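Local coordinates for protein succinate dehydrogenase subunit B (PDB 6LUM) that probably relays electrons through three iron-sulfur clusters from the dicarboxylate-oxidising subunit of succinate dehydrogenase toward its membrane subunits, at residues L28-F33 against Q44-P49; D68-F73 against V125-V130; D85-N90 against I115-I120; S53-N58 against A96-M101. All coordinates share one frame; numbering follows the deposited sequence.

In the fold
All four contacts lie in the N-terminal 2Fe-2S domain, a beta-grasp (plant-type ferredoxin) fold. Interactions 1 and 3 share the mixed sheet: strand 27-32 runs parallel to its neighbour 114-118, and the centres of the two contacts are about 11 Å apart. Interaction 2 lies about 11 Å from interaction 1 and is tied to it by the R32-D68 salt bridge; along the chain, its loop encloses interaction 3. Interaction 4, about 12 Å from interaction 3, sets the start of helix 56-67 against the loop 96-101 that carries C97, and the two alternate along the sequence. D85 in interaction 3 and C97 in interaction 4 bring two ligands to the cluster from separate parts of the domain.

Interaction 1: L28-F33 against Q44-P49; sequences LKIARF and QSFRVP
The first beta hairpin of the beta-grasp 2Fe-2S domain is joined here, L28, K29 and I30 of strand 27-32 pairing antiparallel with F46, S45 and Q44 of strand 42-47. Two hydrogen-bonded pairs frame K29-S45, which is a non-hydrogen-bonded pair. L28 N donates to F46 O at 2.9 Å and F46 N returns a bond to L28 O; I30 and Q44 exchange the same two bonds, the one from I30 N to Q44 O being the more bent, at 138°. S45 CA also lies 3.2 Å from L28 O as a CH...O contact. On the face that carries L28, I30 and F46, the ring of F46 is met near its edge by I30 CG1, 3.7 Å from CE1. R32 comes to the same rim: bent at chi2 (-75°) and chi3 (-50°), its chain brings NH1 into the ring plane 3.7 Å from F46 CZ, while R32 CG lies 3.6 Å from Q44 CB. The charge of R32 is answered elsewhere, by a salt bridge from NH1 to D68. Beyond the pairing, L28 CD1 touches V48 CG2 at 4.1 Å, and both residues pack on V63 of helix 56-67. This is the edge hairpin of a beta-grasp sheet, as in plant-type ferredoxins.

Interaction 2: D68-F73 against V125-V130; sequences DGTLTF and VEKDLV
A type II beta turn from K127 to V130, with a classic bulge where E126 and K127 both face V130, receives the loop that follows helix 56-67, and T72 and D128 carry the polar part of the meeting. T72 N donates to D128 OD2 at an N-H...O angle of 161°; the modelled 2.5 Å is shorter than this resolution can vouch for. The OG1 of T72 stands near both OD2 and the backbone O of D128, making at most a weak bond. The chain of K127 is extended until chi4, where a turn of -54° brings NZ 3.3 Å from T72 CG2 and into a salt bridge with D128 OD1 at 3.6 Å. Apolar contacts accompany these: L71 CD1 lies 4.0 Å from L129 CD1, F73 CB meets L129 CB at 4.1 Å, and V130 CG2 reaches F73 CA at 3.7 Å. Within the loop, D68 OD1 accepts from T70 N in an Asx turn, while OD2 pairs with R32. The contact is buried between subunit A, whose Y501 packs on T72 and K127, and the domain itself: L71 and L129 rest on I30 of strand 27-32, and F73 lies against L57 and L60 of helix 56-67.

Interaction 3: D85-N90 against I115-I120; sequences DAMRIN and ITIEPI. With FES (Fe2/s2 (inorganic) cluster), chain B.
Backbone bonds set the register between R88-I89 and I117-E118, an antiparallel pairing of strand 88-89 with strand 114-118. R88 N donates to E118 O at 2.8 Å, and E118 N answers to R88 O. I89 and I117 form the non-hydrogen-bonded pair beside them, and just past the strand N90 N adds one more bond, to T116 O at 2.8 Å.

The side chain of R88 adds polar contacts of its own. Its NE and NH2 approach P119 O side-on, NE at 2.8 Å and NH2 at 3.1 Å, with the oxygen nearly in the guanidinium plane. The bend at chi3, -62°, turns the group toward this carbonyl. The E118 carboxylate lies over one guanidinium face, stacked at 15° to it with OE2 offset toward the rim; the 3.7 Å from R88 NH1 to E118 OE2 is a long ion pair in which no N-H points at the oxygen. R17 of subunit C makes a further weak ion pair with E118.

Apolar contacts fill in the remainder. I89 CG2 lies beside I115 CG2 at 3.8 Å, the two side chains pointing the same way, while M87 SD meets I117 CG2 and A86 CB meets I120 CG2.

Metal binding takes place at the start of the segment, where D85 holds FE2 of the 2Fe-2S cluster through OD1 and OD2, the latter at 2.5 Å. An aspartate ligand in place of a fourth cysteine distinguishes this 2Fe-2S site of a beta-grasp ferredoxin domain from the all-cysteine plant-type one.

Interaction 4: S53-N58 against A96-M101; sequences SDRLLN and ACKVLM. With FES (Fe2/s2 (inorganic) cluster), chain B.
R55, at the N-cap position of helix 56-67, lays its side chain along L100 and past the carbonyl of C97, which its guanidinium meets edge-on. From CB, 4.1 Å from C97 O, the chain passes to CG, which lies 3.7 Å from L100 N. The bend at chi2, 143°, leads CD across the same carbonyl, with C97 O 3.4 Å away. NE and CZ then run beside L100 CD1, the two side chains pointing the same way, so that L100 lies over one face of the guanidinium and NH1 ends 3.4 Å from CD1. R55 NH2 closes the path with a bond of 2.9 Å to C97 O, directed at a carbonyl lone pair. Deeper in, L56 CB packs against V99 CG2, and L56 CD1 meets M101 CE at 3.5 Å. L57 CD2 rests on C97 CB, whose SG is 2.7 Å from FE2 of the 2Fe-2S cluster. The guanidinium bond and a weak one from L57 N to A96 O thus tie the helix start to the backbone around this cysteine. C77, C82 and D85, from an earlier stretch, also line the cluster; C97 comes from the loop packed on the N-terminal end of helix 56-67, as in a beta-grasp 2Fe-2S domain.

Interaction 1: L28-F33 against Q44-P49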
loop_
_atom_site.group_PDB
_atom_site.type_symbol
_atom_site.label_atom_id
_atom_site.label_comp_id
_atom_site.label_asym_id
_atom_site.label_seq_id
_atom_site.Cartn_x
_atom_site.Cartn_y
_atom_site.Cartn_z
ATOM N N LEU J 28 19.831 16.559 47.818
ATOM C CA LEU J 28 19.236 15.838 46.703
ATOM C C LEU J 28 19.351 14.347 46.955
ATOM O O LEU J 28 20.306 13.890 47.583
ATOM C CB LEU J 28 19.918 16.181 45.380
ATOM C CG LEU J 28 20.194 17.641 45.042
ATOM C CD1 LEU J 28 21.061 17.703 43.816
ATOM C CD2 LEU J 28 18.916 18.396 44.807
ATOM N N LYS J 29 18.380 13.591 46.465
ATOM C CA LYS J 29 18.377 12.139 46.581
ATOM C C LYS J 29 18.267 11.558 45.184
ATOM O O LYS J 29 17.164 11.353 44.679
ATOM C CB LYS J 29 17.233 11.657 47.459
ATOM C CG LYS J 29 17.598 11.463 48.908
ATOM C CD LYS J 29 16.437 10.894 49.676
ATOM C CE LYS J 29 16.063 9.531 49.148
ATOM N NZ LYS J 29 14.906 8.965 49.890
ATOM N N ILE J 30 19.380 11.289 44.566
ATOM C CA ILE J 30 19.372 10.758 43.214
ATOM C C ILE J 30 19.137 9.264 43.314
ATOM O O ILE J 30 19.456 8.648 44.331
ATOM C CB ILE J 30 20.690 11.070 42.489
ATOM C CG1 ILE J 30 21.062 12.536 42.648
ATOM C CG2 ILE J 30 20.544 10.806 41.019
ATOM C CD1 ILE J 30 20.111 13.456 42.019
ATOM N N ALA J 31 18.562 8.677 42.273
ATOM C CA ALA J 31 18.374 7.232 42.213
ATOM C C ALA J 31 19.396 6.671 41.240
ATOM O O ALA J 31 19.124 6.500 40.053
ATOM C CB ALA J 31 16.955 6.889 41.797
ATOM N N ARG J 32 20.588 6.376 41.746
ATOM C CA ARG J 32 21.685 5.962 40.894
ATOM C C ARG J 32 21.497 4.531 40.422
ATOM O O ARG J 32 20.936 3.688 41.126
ATOM C CB ARG J 32 23.011 6.086 41.636
ATOM C CG ARG J 32 23.159 7.367 42.426
ATOM C CD ARG J 32 23.440 8.546 41.520
ATOM N NE ARG J 32 24.533 8.267 40.601
ATOM C CZ ARG J 32 25.814 8.410 40.905
ATOM N NH1 ARG J 32 26.172 8.834 42.104
ATOM N NH2 ARG J 32 26.740 8.130 40.007
ATOM N N PHE J 33 21.983 4.267 39.214
ATOM C CA PHE J 33 21.952 2.937 38.618
ATOM C C PHE J 33 23.064 2.874 37.591
ATOM O O PHE J 33 23.009 3.583 36.586
ATOM C CB PHE J 33 20.607 2.659 37.966
ATOM C CG PHE J 33 20.630 1.528 36.978
ATOM C CD1 PHE J 33 20.525 0.222 37.400
ATOM C CD2 PHE J 33 20.739 1.771 35.628
ATOM C CE1 PHE J 33 20.543 -0.815 36.490
ATOM C CE2 PHE J 33 20.758 0.739 34.721
ATOM C CZ PHE J 33 20.659 -0.552 35.152
ATOM N N GLN J 44 21.198 7.715 46.471
ATOM C CA GLN J 44 22.406 8.370 46.947
ATOM C C GLN J 44 22.080 9.817 47.253
ATOM O O GLN J 44 21.456 10.498 46.439
ATOM C CB GLN J 44 23.537 8.284 45.922
ATOM C CG GLN J 44 24.842 8.862 46.418
ATOM C CD GLN J 44 26.018 8.002 46.061
ATOM O OE1 GLN J 44 25.857 6.903 45.537
ATOM N NE2 GLN J 44 27.216 8.489 46.346
ATOM N N SER J 45 22.501 10.284 48.417
ATOM C CA SER J 45 22.141 11.608 48.896
ATOM C C SER J 45 23.342 12.533 48.826
ATOM O O SER J 45 24.416 12.199 49.333
ATOM C CB SER J 45 21.607 11.547 50.321
ATOM O OG SER J 45 21.354 12.842 50.824
ATOM N N PHE J 46 23.141 13.696 48.213
ATOM C CA PHE J 46 24.151 14.732 48.071
ATOM C C PHE J 46 23.684 16.000 48.764
ATOM O O PHE J 46 22.486 16.242 48.895
ATOM C CB PHE J 46 24.419 15.047 46.611
ATOM C CG PHE J 46 24.863 13.872 45.808
ATOM C CD1 PHE J 46 23.963 13.158 45.053
ATOM C CD2 PHE J 46 26.185 13.491 45.793
ATOM C CE1 PHE J 46 24.370 12.086 44.308
ATOM C CE2 PHE J 46 26.591 12.420 45.047
ATOM C CZ PHE J 46 25.682 11.719 44.305
ATOM N N ARG J 47 24.631 16.827 49.183
ATOM C CA ARG J 47 24.320 18.101 49.812
ATOM C C ARG J 47 24.952 19.222 49.009
ATOM O O ARG J 47 26.180 19.314 48.928
ATOM C CB ARG J 47 24.811 18.143 51.256
ATOM C CG ARG J 47 24.704 19.513 51.883
ATOM C CD ARG J 47 24.997 19.450 53.360
ATOM N NE ARG J 47 24.226 18.389 53.995
ATOM C CZ ARG J 47 23.003 18.552 54.482
ATOM N NH1 ARG J 47 22.368 17.533 55.043
ATOM N NH2 ARG J 47 22.418 19.738 54.413
ATOM N N VAL J 48 24.119 20.077 48.429
ATOM C CA VAL J 48 24.582 21.126 47.528
ATOM C C VAL J 48 23.992 22.459 47.965
ATOM O O VAL J 48 22.911 22.485 48.562
ATOM C CB VAL J 48 24.196 20.807 46.080
ATOM C CG1 VAL J 48 24.809 19.510 45.659
ATOM C CG2 VAL J 48 22.706 20.728 45.953
ATOM N N PRO J 49 24.649 23.583 47.697
ATOM C CA PRO J 49 24.071 24.875 48.065
ATOM C C PRO J 49 23.060 25.341 47.036
ATOM O O PRO J 49 23.208 25.098 45.838
ATOM C CB PRO J 49 25.288 25.801 48.101
ATOM C CG PRO J 49 26.185 25.225 47.110
ATOM C CD PRO J 49 26.011 23.737 47.173
#

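Interaction 2: D68-F73 against V125-V130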
loop_
_atom_site.group_PDB
_atom_site.type_symbol
_atom_site.label_atom_id
_atom_site.label_comp_id
_atom_site.label_asym_id
_atom_site.label_seq_id
_atom_site.Cartn_x
_atom_site.Cartn_y
_atom_site.Cartn_z
ATOM N N ASP J 68 30.196 14.456 42.513
ATOM C CA ASP J 68 30.185 13.227 41.731
ATOM C C ASP J 68 30.786 13.469 40.358
ATOM O O ASP J 68 31.654 14.329 40.198
ATOM C CB ASP J 68 28.787 12.635 41.610
ATOM C CG ASP J 68 28.810 11.124 41.630
ATOM O OD1 ASP J 68 29.803 10.551 41.149
ATOM O OD2 ASP J 68 27.854 10.505 42.134
ATOM N N GLY J 69 30.362 12.692 39.372
ATOM C CA GLY J 69 30.971 12.734 38.063
ATOM C C GLY J 69 30.755 11.440 37.324
ATOM O O GLY J 69 31.066 11.328 36.138
ATOM N N THR J 70 30.193 10.461 38.015
ATOM C CA THR J 70 29.551 9.339 37.355
ATOM C C THR J 70 28.100 9.649 37.005
ATOM O O THR J 70 27.485 8.908 36.234
ATOM C CB THR J 70 29.631 8.099 38.252
ATOM O OG1 THR J 70 30.984 7.915 38.680
ATOM C CG2 THR J 70 29.214 6.853 37.501
ATOM N N LEU J 71 27.557 10.748 37.526
ATOM C CA LEU J 71 26.148 11.087 37.359
ATOM C C LEU J 71 25.904 11.653 35.969
ATOM O O LEU J 71 26.467 12.689 35.612
ATOM C CB LEU J 71 25.727 12.095 38.422
ATOM C CG LEU J 71 24.321 12.651 38.272
ATOM C CD1 LEU J 71 23.328 11.521 38.266
ATOM C CD2 LEU J 71 24.018 13.591 39.397
ATOM N N THR J 72 25.062 10.990 35.189
ATOM C CA THR J 72 24.746 11.461 33.856
ATOM C C THR J 72 23.282 11.855 33.770
ATOM O O THR J 72 22.445 11.386 34.534
ATOM C CB THR J 72 25.047 10.399 32.803
ATOM O OG1 THR J 72 24.041 9.389 32.854
ATOM C CG2 THR J 72 26.384 9.772 33.066
ATOM N N PHE J 73 22.992 12.742 32.828
ATOM C CA PHE J 73 21.645 13.188 32.519
ATOM C C PHE J 73 21.740 14.021 31.256
ATOM O O PHE J 73 22.826 14.449 30.863
ATOM C CB PHE J 73 21.021 13.988 33.662
ATOM C CG PHE J 73 21.815 15.183 34.080
ATOM C CD1 PHE J 73 22.878 15.058 34.935
ATOM C CD2 PHE J 73 21.477 16.435 33.636
ATOM C CE1 PHE J 73 23.595 16.151 35.316
ATOM C CE2 PHE J 73 22.194 17.529 34.019
ATOM C CZ PHE J 73 23.254 17.385 34.855
ATOM N N VAL J 125 15.683 2.245 31.613
ATOM C CA VAL J 125 16.774 3.060 32.128
ATOM C C VAL J 125 18.092 2.582 31.540
ATOM O O VAL J 125 18.333 1.375 31.415
ATOM C CB VAL J 125 16.788 3.000 33.662
ATOM C CG1 VAL J 125 17.831 3.902 34.214
ATOM C CG2 VAL J 125 15.445 3.395 34.199
ATOM N N GLU J 126 18.954 3.526 31.161
ATOM C CA GLU J 126 20.275 3.212 30.640
ATOM C C GLU J 126 21.396 3.582 31.588
ATOM O O GLU J 126 22.428 2.917 31.589
ATOM C CB GLU J 126 20.500 3.923 29.305
ATOM C CG GLU J 126 19.570 3.464 28.211
ATOM C CD GLU J 126 19.791 2.017 27.825
ATOM O OE1 GLU J 126 20.542 1.763 26.862
ATOM O OE2 GLU J 126 19.214 1.127 28.480
ATOM N N LYS J 127 21.219 4.627 32.382
ATOM C CA LYS J 127 22.118 4.988 33.464
ATOM C C LYS J 127 21.299 5.836 34.424
ATOM O O LYS J 127 20.073 5.912 34.296
ATOM C CB LYS J 127 23.362 5.701 32.917
ATOM C CG LYS J 127 24.591 5.558 33.777
ATOM C CD LYS J 127 25.833 5.614 32.940
ATOM C CE LYS J 127 27.056 5.769 33.801
ATOM N NZ LYS J 127 26.936 6.932 34.701
ATOM N N ASP J 128 21.947 6.470 35.379
ATOM C CA ASP J 128 21.196 7.339 36.269
ATOM C C ASP J 128 20.573 8.486 35.497
ATOM O O ASP J 128 21.252 9.169 34.736
ATOM C CB ASP J 128 22.113 7.849 37.367
ATOM C CG ASP J 128 23.475 8.183 36.855
ATOM O OD1 ASP J 128 24.418 7.431 37.177
ATOM O OD2 ASP J 128 23.618 9.192 36.143
ATOM N N LEU J 129 19.267 8.662 35.658
ATOM C CA LEU J 129 18.472 9.738 35.075
ATOM C C LEU J 129 18.480 9.755 33.556
ATOM O O LEU J 129 17.949 10.688 32.961
ATOM C CB LEU J 129 18.912 11.109 35.590
ATOM C CG LEU J 129 19.158 11.264 37.079
ATOM C CD1 LEU J 129 19.638 12.653 37.376
ATOM C CD2 LEU J 129 17.914 10.982 37.833
ATOM N N VAL J 130 19.044 8.749 32.901
ATOM C CA VAL J 130 19.026 8.646 31.447
ATOM C C VAL J 130 18.185 7.435 31.081
ATOM O O VAL J 130 18.413 6.342 31.602
ATOM C CB VAL J 130 20.442 8.524 30.865
ATOM C CG1 VAL J 130 20.372 8.125 29.436
ATOM C CG2 VAL J 130 21.161 9.818 30.976
#

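Interaction 3: D85-N90 against I115-I120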
loop_
_atom_site.group_PDB
_atom_site.type_symbol
_atom_site.label_atom_id
_atom_site.label_comp_id
_atom_site.label_asym_id
_atom_site.label_seq_id
_atom_site.Cartn_x
_atom_site.Cartn_y
_atom_site.Cartn_z
ATOM N N ASP J 85 15.479 17.059 29.375
ATOM C CA ASP J 85 15.727 16.653 30.751
ATOM C C ASP J 85 14.455 16.382 31.533
ATOM O O ASP J 85 14.309 16.859 32.657
ATOM C CB ASP J 85 16.523 17.712 31.475
ATOM C CG ASP J 85 15.970 19.039 31.258
ATOM O OD1 ASP J 85 15.040 19.126 30.460
ATOM O OD2 ASP J 85 16.447 19.999 31.868
ATOM N N ALA J 86 13.521 15.645 30.952
ATOM C CA ALA J 86 12.381 15.180 31.715
ATOM C C ALA J 86 12.848 14.255 32.824
ATOM O O ALA J 86 13.596 13.308 32.582
ATOM C CB ALA J 86 11.401 14.456 30.804
ATOM N N MET J 87 12.405 14.530 34.045
ATOM C CA MET J 87 12.736 13.721 35.204
ATOM C C MET J 87 11.508 13.609 36.079
ATOM O O MET J 87 10.530 14.325 35.896
ATOM C CB MET J 87 13.883 14.325 36.012
ATOM C CG MET J 87 15.241 14.079 35.441
ATOM S SD MET J 87 16.402 15.349 35.919
ATOM C CE MET J 87 17.641 15.104 34.669
ATOM N N ARG J 88 11.573 12.705 37.040
ATOM C CA ARG J 88 10.601 12.596 38.117
ATOM C C ARG J 88 11.198 13.258 39.340
ATOM O O ARG J 88 12.136 12.730 39.938
ATOM C CB ARG J 88 10.276 11.141 38.418
ATOM C CG ARG J 88 8.994 10.655 37.866
ATOM C CD ARG J 88 8.671 9.350 38.490
ATOM N NE ARG J 88 9.675 8.349 38.172
ATOM C CZ ARG J 88 9.734 7.158 38.744
ATOM N NH1 ARG J 88 8.844 6.834 39.662
ATOM N NH2 ARG J 88 10.672 6.292 38.401
ATOM N N ILE J 89 10.655 14.404 39.713
ATOM C CA ILE J 89 11.158 15.202 40.814
ATOM C C ILE J 89 10.043 15.319 41.829
ATOM O O ILE J 89 9.072 16.049 41.604
ATOM C CB ILE J 89 11.616 16.583 40.350
ATOM C CG1 ILE J 89 12.705 16.434 39.297
ATOM C CG2 ILE J 89 12.096 17.392 41.519
ATOM C CD1 ILE J 89 12.677 17.486 38.255
ATOM N N ASN J 90 10.179 14.607 42.948
ATOM C CA ASN J 90 9.181 14.598 44.014
ATOM C C ASN J 90 7.866 14.000 43.527
ATOM O O ASN J 90 6.786 14.522 43.794
ATOM C CB ASN J 90 8.964 16.000 44.579
ATOM C CG ASN J 90 10.021 16.399 45.564
ATOM O OD1 ASN J 90 10.379 17.565 45.667
ATOM N ND2 ASN J 90 10.523 15.431 46.304
ATOM N N ILE J 115 15.120 16.876 48.156
ATOM C CA ILE J 115 14.494 16.764 46.848
ATOM C C ILE J 115 14.812 15.391 46.294
ATOM O O ILE J 115 15.920 14.881 46.477
ATOM C CB ILE J 115 14.975 17.879 45.902
ATOM C CG1 ILE J 115 14.561 19.225 46.476
ATOM C CG2 ILE J 115 14.400 17.708 44.525
ATOM C CD1 ILE J 115 14.757 20.358 45.554
ATOM N N THR J 116 13.836 14.781 45.640
ATOM C CA THR J 116 13.930 13.399 45.202
ATOM C C THR J 116 13.873 13.368 43.688
ATOM O O THR J 116 12.861 13.751 43.101
ATOM C CB THR J 116 12.795 12.577 45.802
ATOM O OG1 THR J 116 12.884 12.615 47.229
ATOM C CG2 THR J 116 12.876 11.157 45.344
ATOM N N ILE J 117 14.947 12.907 43.059
ATOM C CA ILE J 117 15.086 12.922 41.611
ATOM C C ILE J 117 15.270 11.495 41.139
ATOM O O ILE J 117 15.967 10.712 41.787
ATOM C CB ILE J 117 16.270 13.807 41.179
ATOM C CG1 ILE J 117 16.219 15.126 41.925
ATOM C CG2 ILE J 117 16.210 14.100 39.715
ATOM C CD1 ILE J 117 17.487 15.859 41.909
ATOM N N GLU J 118 14.636 11.145 40.028
ATOM C CA GLU J 118 14.752 9.798 39.489
ATOM C C GLU J 118 14.217 9.796 38.070
ATOM O O GLU J 118 13.460 10.688 37.697
ATOM C CB GLU J 118 14.005 8.795 40.372
ATOM C CG GLU J 118 12.597 9.184 40.647
ATOM C CD GLU J 118 11.967 8.324 41.696
ATOM O OE1 GLU J 118 12.610 7.348 42.119
ATOM O OE2 GLU J 118 10.850 8.654 42.138
ATOM N N PRO J 119 14.610 8.830 37.248
ATOM C CA PRO J 119 14.202 8.850 35.846
ATOM C C PRO J 119 12.697 8.751 35.681
ATOM O O PRO J 119 11.965 8.381 36.593
ATOM C CB PRO J 119 14.900 7.620 35.260
ATOM C CG PRO J 119 15.251 6.801 36.401
ATOM C CD PRO J 119 15.545 7.732 37.505
ATOM N N ILE J 120 12.234 9.096 34.482
ATOM C CA ILE J 120 10.822 8.962 34.180
ATOM C C ILE J 120 10.470 7.487 34.057
ATOM O O ILE J 120 11.317 6.644 33.749
ATOM C CB ILE J 120 10.452 9.740 32.908
ATOM C CG1 ILE J 120 11.371 9.378 31.755
ATOM C CG2 ILE J 120 10.526 11.208 33.168
ATOM C CD1 ILE J 120 11.140 10.199 30.524
HETATM FE FE1 FES B . 16.514 21.552 27.462
HETATM FE FE2 FES B . 15.318 21.549 30.229
HETATM S S1 FES B . 17.345 21.847 29.455
HETATM S S2 FES B . 14.463 21.527 28.224
#

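Interaction 4: S53-N58 against A96-M101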
loop_
_atom_site.group_PDB
_atom_site.type_symbol
_atom_site.label_atom_id
_atom_site.label_comp_id
_atom_site.label_asym_id
_atom_site.label_seq_id
_atom_site.Cartn_x
_atom_site.Cartn_y
_atom_site.Cartn_z
ATOM N N SER J 53 17.788 32.302 42.895
ATOM C CA SER J 53 17.859 32.217 41.438
ATOM C C SER J 53 18.629 30.973 40.998
ATOM O O SER J 53 19.641 31.051 40.309
ATOM C CB SER J 53 18.486 33.483 40.869
ATOM O OG SER J 53 17.650 34.603 41.095
ATOM N N ASP J 54 18.137 29.811 41.406
ATOM C CA ASP J 54 18.681 28.540 40.961
ATOM C C ASP J 54 17.582 27.695 40.355
ATOM O O ASP J 54 16.418 28.088 40.305
ATOM C CB ASP J 54 19.345 27.753 42.091
ATOM C CG ASP J 54 20.728 28.249 42.413
ATOM O OD1 ASP J 54 21.383 28.816 41.517
ATOM O OD2 ASP J 54 21.179 28.041 43.557
ATOM N N ARG J 55 17.982 26.514 39.896
ATOM C CA ARG J 55 17.076 25.528 39.343
ATOM C C ARG J 55 17.694 24.158 39.548
ATOM O O ARG J 55 18.898 24.028 39.801
ATOM C CB ARG J 55 16.796 25.799 37.870
ATOM C CG ARG J 55 15.704 26.802 37.659
ATOM C CD ARG J 55 15.974 27.703 36.498
ATOM N NE ARG J 55 15.065 28.842 36.501
ATOM C CZ ARG J 55 13.861 28.834 35.941
ATOM N NH1 ARG J 55 13.096 29.914 35.984
ATOM N NH2 ARG J 55 13.424 27.746 35.335
ATOM N N LEU J 56 16.861 23.128 39.449
ATOM C CA LEU J 56 17.381 21.792 39.686
ATOM C C LEU J 56 18.478 21.448 38.698
ATOM O O LEU J 56 19.342 20.625 39.001
ATOM C CB LEU J 56 16.268 20.759 39.618
ATOM C CG LEU J 56 16.654 19.400 40.169
ATOM C CD1 LEU J 56 17.125 19.554 41.570
ATOM C CD2 LEU J 56 15.491 18.492 40.131
ATOM N N LEU J 57 18.479 22.072 37.525
ATOM C CA LEU J 57 19.574 21.848 36.594
ATOM C C LEU J 57 20.869 22.422 37.134
ATOM O O LEU J 57 21.919 21.790 37.028
ATOM C CB LEU J 57 19.250 22.459 35.239
ATOM C CG LEU J 57 19.941 21.815 34.052
ATOM C CD1 LEU J 57 19.607 20.353 34.016
ATOM C CD2 LEU J 57 19.514 22.492 32.785
ATOM N N ASN J 58 20.820 23.617 37.717
ATOM C CA ASN J 58 22.015 24.176 38.332
ATOM C C ASN J 58 22.523 23.280 39.444
ATOM O O ASN J 58 23.734 23.098 39.605
ATOM C CB ASN J 58 21.728 25.571 38.869
ATOM C CG ASN J 58 21.379 26.547 37.785
ATOM O OD1 ASN J 58 21.052 26.161 36.671
ATOM N ND2 ASN J 58 21.438 27.827 38.105
ATOM N N ALA J 96 13.654 19.231 34.647
ATOM C CA ALA J 96 14.458 19.781 35.731
ATOM C C ALA J 96 14.947 21.203 35.524
ATOM O O ALA J 96 15.361 21.838 36.489
ATOM C CB ALA J 96 15.667 18.891 35.951
ATOM N N CYS J 97 14.948 21.720 34.308
ATOM C CA CYS J 97 15.412 23.085 34.098
ATOM C C CYS J 97 14.400 24.124 34.530
ATOM O O CYS J 97 14.677 25.314 34.400
ATOM C CB CYS J 97 15.745 23.322 32.631
ATOM S SG CYS J 97 14.345 23.651 31.593
ATOM N N LYS J 98 13.240 23.715 35.029
ATOM C CA LYS J 98 12.164 24.643 35.310
ATOM C C LYS J 98 11.643 24.591 36.733
ATOM O O LYS J 98 10.679 25.297 37.034
ATOM C CB LYS J 98 10.990 24.389 34.367
ATOM C CG LYS J 98 11.266 24.757 32.963
ATOM C CD LYS J 98 10.139 24.360 32.087
ATOM C CE LYS J 98 9.793 25.496 31.189
ATOM N NZ LYS J 98 8.590 25.192 30.392
ATOM N N VAL J 99 12.239 23.793 37.619
ATOM C CA VAL J 99 11.619 23.608 38.917
ATOM C C VAL J 99 11.783 24.821 39.817
ATOM O O VAL J 99 11.101 24.907 40.843
ATOM C CB VAL J 99 12.148 22.359 39.618
ATOM C CG1 VAL J 99 12.118 21.190 38.679
ATOM C CG2 VAL J 99 13.503 22.633 40.129
ATOM N N LEU J 100 12.673 25.755 39.488
ATOM C CA LEU J 100 12.547 27.135 39.957
ATOM C C LEU J 100 12.493 27.211 41.486
ATOM O O LEU J 100 11.456 27.471 42.092
ATOM C CB LEU J 100 11.319 27.795 39.327
ATOM C CG LEU J 100 11.088 29.256 39.680
ATOM C CD1 LEU J 100 12.293 30.072 39.288
ATOM C CD2 LEU J 100 9.843 29.761 38.983
ATOM N N MET J 101 13.621 26.932 42.096
ATOM C CA MET J 101 13.683 26.912 43.557
ATOM C C MET J 101 13.525 28.267 44.205
ATOM O O MET J 101 13.758 28.326 45.411
ATOM C CB MET J 101 14.996 26.287 43.997
ATOM C CG MET J 101 15.098 24.872 43.551
ATOM S SD MET J 101 16.541 24.045 44.172
ATOM C CE MET J 101 16.305 22.497 43.338
HETATM FE FE1 FES B . 16.514 21.552 27.462
HETATM FE FE2 FES B . 15.318 21.549 30.229
HETATM S S1 FES B . 17.345 21.847 29.455
HETATM S S2 FES B . 14.463 21.527 28.224
#